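PDB 3CDD: prophage MuSo2, 43 kDa tail protein from Shewanella oneidensis, which probably forms the trimeric central hub of the contractile-tail baseplate of a Mu-like phage. Local coordinates for residues 190-194 with 195-199; 118-121 with 122-126; 269-272 with 273-277. All coordinates share one frame; numbering follows the deposited sequence. Where two conformers were deposited one is given.

Contact 1 of 3, residues 190-194 with 195-199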
# COMPACT_ATOMS: atom_id res chain seq x y z
N VAL A 190 31.32 -12.05 19.66
CA VAL A 190 30.93 -10.88 20.42
C VAL A 190 29.53 -11.09 21.00
O VAL A 190 28.72 -11.84 20.43
CB VAL A 190 30.97 -9.61 19.50
CG1 VAL A 190 29.92 -9.72 18.38
CG2 VAL A 190 30.80 -8.30 20.29
N SER A 191 29.25 -10.43 22.12
CA SER A 191 27.90 -10.36 22.66
C SER A 191 27.34 -8.96 22.49
O SER A 191 28.09 -7.98 22.44
CB SER A 191 27.91 -10.72 24.15
OG SER A 191 28.32 -12.05 24.33
N LEU A 192 26.02 -8.87 22.38
CA LEU A 192 25.33 -7.60 22.45
C LEU A 192 24.79 -7.43 23.87
O LEU A 192 23.81 -8.07 24.26
CB LEU A 192 24.19 -7.56 21.42
CG LEU A 192 24.57 -7.53 19.93
CD1 LEU A 192 23.40 -8.02 19.05
CD2 LEU A 192 24.96 -6.10 19.50
N ILE A 193 25.45 -6.56 24.64
CA ILE A 193 25.19 -6.41 26.07
C ILE A 193 24.66 -5.00 26.36
O ILE A 193 25.37 -4.00 26.17
CB ILE A 193 26.48 -6.68 26.92
CG1 ILE A 193 27.09 -8.03 26.55
CG2 ILE A 193 26.17 -6.63 28.43
CD1 ILE A 193 28.59 -8.17 26.85
N LEU A 194 23.39 -4.95 26.77
CA LEU A 194 22.76 -3.74 27.30
C LEU A 194 23.65 -3.06 28.35
O LEU A 194 23.98 -3.65 29.39
CB LEU A 194 21.40 -4.08 27.91
CG LEU A 194 20.57 -3.00 28.59
CD1 LEU A 194 20.35 -1.83 27.66
CD2 LEU A 194 19.24 -3.58 28.99
N GLY A 195 24.05 -1.82 28.05
CA GLY A 195 24.98 -1.07 28.91
C GLY A 195 26.45 -1.14 28.51
O GLY A 195 27.30 -0.47 29.12
N ASP A 196 26.75 -1.94 27.49
CA ASP A 196 28.14 -2.16 27.04
C ASP A 196 28.32 -1.68 25.60
O ASP A 196 28.82 -0.59 25.37
CB ASP A 196 28.54 -3.64 27.23
CG ASP A 196 29.79 -4.05 26.42
OD1 ASP A 196 30.41 -3.22 25.72
OD2 ASP A 196 30.13 -5.25 26.48
N ASN A 197 27.90 -2.50 24.63
CA ASN A 197 28.11 -2.13 23.23
C ASN A 197 26.84 -1.80 22.43
O ASN A 197 26.89 -1.58 21.22
CB ASN A 197 28.94 -3.20 22.50
CG ASN A 197 28.27 -4.58 22.46
OD1 ASN A 197 27.26 -4.83 23.13
ND2 ASN A 197 28.83 -5.48 21.65
N VAL A 198 25.70 -1.73 23.13
CA VAL A 198 24.46 -1.38 22.49
C VAL A 198 24.18 0.11 22.62
O VAL A 198 23.92 0.61 23.72
CB VAL A 198 23.27 -2.19 23.05
CG1 VAL A 198 21.96 -1.68 22.47
CG2 VAL A 198 23.45 -3.65 22.74
N LYS A 199 24.21 0.80 21.48
CA LYS A 199 23.92 2.23 21.44
C LYS A 199 22.40 2.46 21.58
O LYS A 199 21.97 3.31 22.34
CB LYS A 199 24.45 2.83 20.14
CG LYS A 199 24.18 4.33 19.95
CD LYS A 199 24.34 4.74 18.50
CE LYS A 199 24.09 6.24 18.30
NZ LYS A 199 25.38 6.96 18.21
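A type II beta turn, I193-L194-G195-D196, ends the short strand 192-193 and folds the chain back so that the side chain of N197 meets the strand's backbone. The turn is closed by D196 N, which donates to I193 O at 2.8 Å from a position tilted from the carbonyl plane; N197 N adds a weak bond to the same oxygen. G195, with no side chain, takes the positive phi (96°) of the third position. N197 then reads the strand with its amide. Its chi1 of 62° sets CG between the backbone N and the carbonyl carbon, turning the carboxamide back toward S191 and I193. OD1 accepts a nearly straight bond from I193 N at 2.9 Å, with the donor in the plane of the side-chain carbonyl. ND2 donates one of its hydrogens to S191 O at 2.7 Å, in that carbonyl's plane but 20° out of the amide plane of N197. V190 CG2 lies 3.7 Å from ND2. Beyond the amide, V198 CG2 lies 4.2 Å from L192 CB, and both side chains rest on Y285 of strand 281-288. The other edge of the strand is taken by backbone bonds of L192 to P306 and I308. L194 packs on Y50 and V198 on Y84 of the second subunit, so the turn lies at a subunit interface. Because one end of the amide must accept from I193 and the other must donate to S191, the flip of N197 is fixed: its side chain offers the acceptor and donor that a neighbouring strand's backbone would.

Contact 2 of 3, residues 118-121 with 122-126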
# COMPACT_ATOMS: atom_id res chain seq x y z
N THR A 118 21.14 -33.20 -7.59
CA THR A 118 21.06 -32.52 -6.31
C THR A 118 20.74 -31.03 -6.50
O THR A 118 20.80 -30.49 -7.62
CB THR A 118 22.37 -32.66 -5.50
OG1 THR A 118 23.44 -32.02 -6.20
CG2 THR A 118 22.70 -34.13 -5.25
N LEU A 119 20.37 -30.38 -5.39
CA LEU A 119 20.19 -28.95 -5.35
C LEU A 119 21.43 -28.22 -5.87
O LEU A 119 21.31 -27.21 -6.58
CB LEU A 119 19.89 -28.50 -3.90
CG LEU A 119 19.75 -27.00 -3.59
CD1 LEU A 119 18.62 -26.36 -4.39
CD2 LEU A 119 19.57 -26.75 -2.09
N THR A 120 22.60 -28.72 -5.49
CA THR A 120 23.86 -28.08 -5.88
C THR A 120 24.11 -28.20 -7.38
O THR A 120 24.53 -27.23 -8.02
CB THR A 120 25.08 -28.60 -5.05
OG1 THR A 120 24.87 -28.32 -3.66
CG2 THR A 120 26.41 -27.93 -5.50
N GLN A 121 23.86 -29.38 -7.96
CA GLN A 121 24.00 -29.52 -9.40
C GLN A 121 23.02 -28.61 -10.15
O GLN A 121 23.39 -27.95 -11.13
CB GLN A 121 23.84 -30.97 -9.85
CG GLN A 121 24.99 -31.87 -9.43
CD GLN A 121 24.61 -33.33 -9.50
OE1 GLN A 121 23.54 -33.73 -9.04
NE2 GLN A 121 25.49 -34.14 -10.09
N ILE A 122 21.78 -28.54 -9.68
CA ILE A 122 20.81 -27.67 -10.34
C ILE A 122 21.26 -26.19 -10.25
O ILE A 122 21.28 -25.48 -11.25
CB ILE A 122 19.35 -27.91 -9.84
CG1 ILE A 122 18.85 -29.27 -10.34
CG2 ILE A 122 18.42 -26.78 -10.28
CD1 ILE A 122 17.74 -29.88 -9.53
N ALA A 123 21.67 -25.77 -9.05
CA ALA A 123 22.08 -24.38 -8.82
C ALA A 123 23.28 -24.01 -9.69
O ALA A 123 23.32 -22.91 -10.24
CB ALA A 123 22.36 -24.12 -7.33
N ASP A 124 24.25 -24.93 -9.83
CA ASP A 124 25.38 -24.75 -10.76
C ASP A 124 24.90 -24.46 -12.19
O ASP A 124 25.42 -23.54 -12.86
CB ASP A 124 26.31 -25.99 -10.78
CG ASP A 124 27.19 -26.11 -9.52
OD1 ASP A 124 27.28 -25.16 -8.72
OD2 ASP A 124 27.81 -27.18 -9.32
N ILE A 125 23.91 -25.22 -12.64
CA ILE A 125 23.32 -25.06 -13.98
C ILE A 125 22.65 -23.70 -14.21
O ILE A 125 23.05 -22.95 -15.11
CB ILE A 125 22.33 -26.21 -14.35
CG1 ILE A 125 23.08 -27.54 -14.52
CG2 ILE A 125 21.58 -25.86 -15.65
CD1 ILE A 125 22.21 -28.80 -14.44
N VAL A 126 21.65 -23.37 -13.39
CA VAL A 126 20.87 -22.14 -13.61
C VAL A 126 21.65 -20.84 -13.35
O VAL A 126 21.28 -19.80 -13.88
CB VAL A 126 19.50 -22.15 -12.86
CG1 VAL A 126 18.65 -23.39 -13.31
CG2 VAL A 126 19.69 -22.12 -11.34
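T118 hands its carbonyl to I122 N at the start of helix 119-127, where T118 is the N-cap and forms a capping box with Q121. The box consists of two reciprocal bonds. Q121 N donates to T118 OG1 at 3.2 Å, and T118 N donates to Q121 OE1 at 2.9 Å, lying in the plane of the side-chain carbonyl. Q121 CG stands beside its own backbone N (chi1 -70°) and the chain runs on extended, which carries the amide back to the N-cap; a weak bond from T118 OG1 also reaches OE1. The N-H of the N-cap and that of Q121 in the first turn are thus each given a side-chain acceptor.

Backbone bonds of the i to i+4 kind follow from T118 O, L119 O, T120 O and Q121 O to the nitrogens of I122, A123, D124 and I125, the last somewhat longer at 3.2 Å.

Apolar carbons lie against these same carbonyls: A123 CB is 3.3 Å from L119 O, I122 CG1 3.6 Å from T118 O, and I125 CG1 3.4 Å from Q121 O. L119, I122 and A123 pack on L158, L159 and L162 of helix 155-164, while I122, I125 and V126 meet F114 of strand 113-115.

Among the polar side chains, T120 and D124 lie side by side one turn apart, pointing the same way, with T120 CG2 4.1 Å from D124 OD2.

Contact 3 of 3, residues 269-272 with 273-277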
# COMPACT_ATOMS: atom_id res chain seq x y z
N GLY A 269 2.46 -28.11 9.01
CA GLY A 269 1.99 -27.48 10.24
C GLY A 269 3.15 -26.95 11.07
O GLY A 269 3.07 -25.85 11.61
N GLN A 270 4.21 -27.75 11.18
CA GLN A 270 5.42 -27.35 11.91
C GLN A 270 6.08 -26.14 11.27
O GLN A 270 6.53 -25.24 11.98
CB GLN A 270 6.41 -28.51 11.98
CG GLN A 270 6.09 -29.57 13.02
CD GLN A 270 6.84 -30.87 12.78
OE1 GLN A 270 7.95 -30.88 12.24
NE2 GLN A 270 6.23 -31.98 13.19
N TRP A 271 6.15 -26.15 9.94
CA TRP A 271 6.62 -25.00 9.16
C TRP A 271 5.76 -23.77 9.44
O TRP A 271 6.26 -22.64 9.46
CB TRP A 271 6.62 -25.33 7.66
CG TRP A 271 6.62 -24.11 6.77
CD1 TRP A 271 5.55 -23.29 6.49
CD2 TRP A 271 7.73 -23.56 6.04
NE1 TRP A 271 5.93 -22.28 5.65
CE2 TRP A 271 7.26 -22.42 5.35
CE3 TRP A 271 9.08 -23.93 5.90
CZ2 TRP A 271 8.10 -21.64 4.54
CZ3 TRP A 271 9.91 -23.15 5.08
CH2 TRP A 271 9.42 -22.01 4.42
N GLU A 272 4.46 -24.00 9.64
CA GLU A 272 3.51 -22.93 9.84
C GLU A 272 3.69 -22.27 11.20
O GLU A 272 3.68 -21.03 11.30
CB GLU A 272 2.08 -23.45 9.70
CG GLU A 272 1.17 -22.48 8.98
CD GLU A 272 1.46 -22.41 7.50
OE1 GLU A 272 1.21 -23.41 6.79
OE2 GLU A 272 1.93 -21.34 7.04
N ARG A 273 3.86 -23.10 12.24
CA ARG A 273 4.17 -22.63 13.60
C ARG A 273 5.50 -21.87 13.60
O ARG A 273 5.60 -20.79 14.19
CB ARG A 273 4.25 -23.82 14.58
CG ARG A 273 4.62 -23.43 16.01
CD ARG A 273 4.78 -24.63 16.92
NE ARG A 273 5.84 -25.52 16.45
CZ ARG A 273 5.92 -26.82 16.74
NH1 ARG A 273 5.01 -27.39 17.53
NH2 ARG A 273 6.91 -27.56 16.25
N GLN A 274 6.49 -22.42 12.91
CA GLN A 274 7.80 -21.80 12.85
C GLN A 274 7.80 -20.45 12.14
O GLN A 274 8.51 -19.53 12.53
CB GLN A 274 8.82 -22.77 12.23
CG GLN A 274 10.02 -23.03 13.12
CD GLN A 274 9.70 -22.92 14.63
OE1 GLN A 274 10.47 -22.32 15.40
NE2 GLN A 274 8.56 -23.50 15.06
N ARG A 275 6.97 -20.33 11.10
CA ARG A 275 6.86 -19.09 10.35
C ARG A 275 6.14 -17.99 11.14
O ARG A 275 6.51 -16.82 11.04
CB ARG A 275 6.14 -19.32 9.02
CG ARG A 275 5.89 -18.05 8.22
CD ARG A 275 5.06 -18.33 6.98
NE ARG A 275 5.87 -18.84 5.88
CZ ARG A 275 6.41 -18.08 4.93
NH1 ARG A 275 6.22 -16.76 4.93
NH2 ARG A 275 7.12 -18.64 3.96
N SER A 276 5.12 -18.36 11.91
CA SER A 276 4.34 -17.40 12.68
C SER A 276 5.15 -16.86 13.85
O SER A 276 4.96 -15.71 14.27
CB SER A 276 3.02 -18.00 13.18
OG SER A 276 3.24 -18.91 14.24
N ILE A 277 6.04 -17.70 14.38
CA ILE A 277 6.94 -17.29 15.45
C ILE A 277 7.94 -16.23 14.95
O ILE A 277 8.06 -15.17 15.55
CB ILE A 277 7.63 -18.50 16.12
CG1 ILE A 277 6.59 -19.38 16.81
CG2 ILE A 277 8.67 -18.02 17.12
CD1 ILE A 277 7.12 -20.77 17.26
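R275 comes back along its helix to the indole edge of W271, one turn earlier. Its CB rests 3.4 Å from W271 O, the same carbonyl that accepts R275 N. CG stands anti to the backbone N (chi1 176°) and the chain continues extended to CD, which passes 4.3 Å from E272 OE2. There chi3 (-82°) bends the chain toward the ring. NE comes to 3.4 Å from W271 NE1; both are donors, so the two meet without a hydrogen bond. NH2 goes further along the indole and stops 3.2 Å from W271 CZ2, near the ring plane. Guanidinium and ring meet edge to edge, their planes 46° apart, so this is no cation-pi stack.

All this lies on the long alpha helix 262-278, in the GpP-type fourth domain. Its carbonyls from G269 to E272 accept from the nitrogens of R273 to S276, four residues on. E272, R273 and S276 set the helix against F214 of strand 213-217, whereas W271 makes a cation-pi contact with K164.

E272 OE2 remains 4.8 Å from R275 NE, too far for a bond, though its charge probably favours the arginine's position. On another side of the helix, R273 NH2 lies 3.9 Å from Q270 CG, the two side chains side by side, and R273 NH1 is hydrogen-bonded to T242 O.

In the fold
All three contacts are partly buried and separate from one another; the nearest atoms of contacts 2 and 3 come within about 13 Å, while contacts 1 and 2 lie on opposite sides of the chain's centre, their own centres 41 Å apart. Contact 1 is a turn whose polarity is met by a side-chain amide, and it alone is touched by another subunit. Contacts 2 and 3 each follow a single helix: contact 2 caps a helix N-terminus with side chains; contact 3, within a longer helix, sets an arginine at an indole edge. Helix 155-164 links them, receiving L119, I122 and A123 of contact 2 and offering K164 to W271 of contact 3.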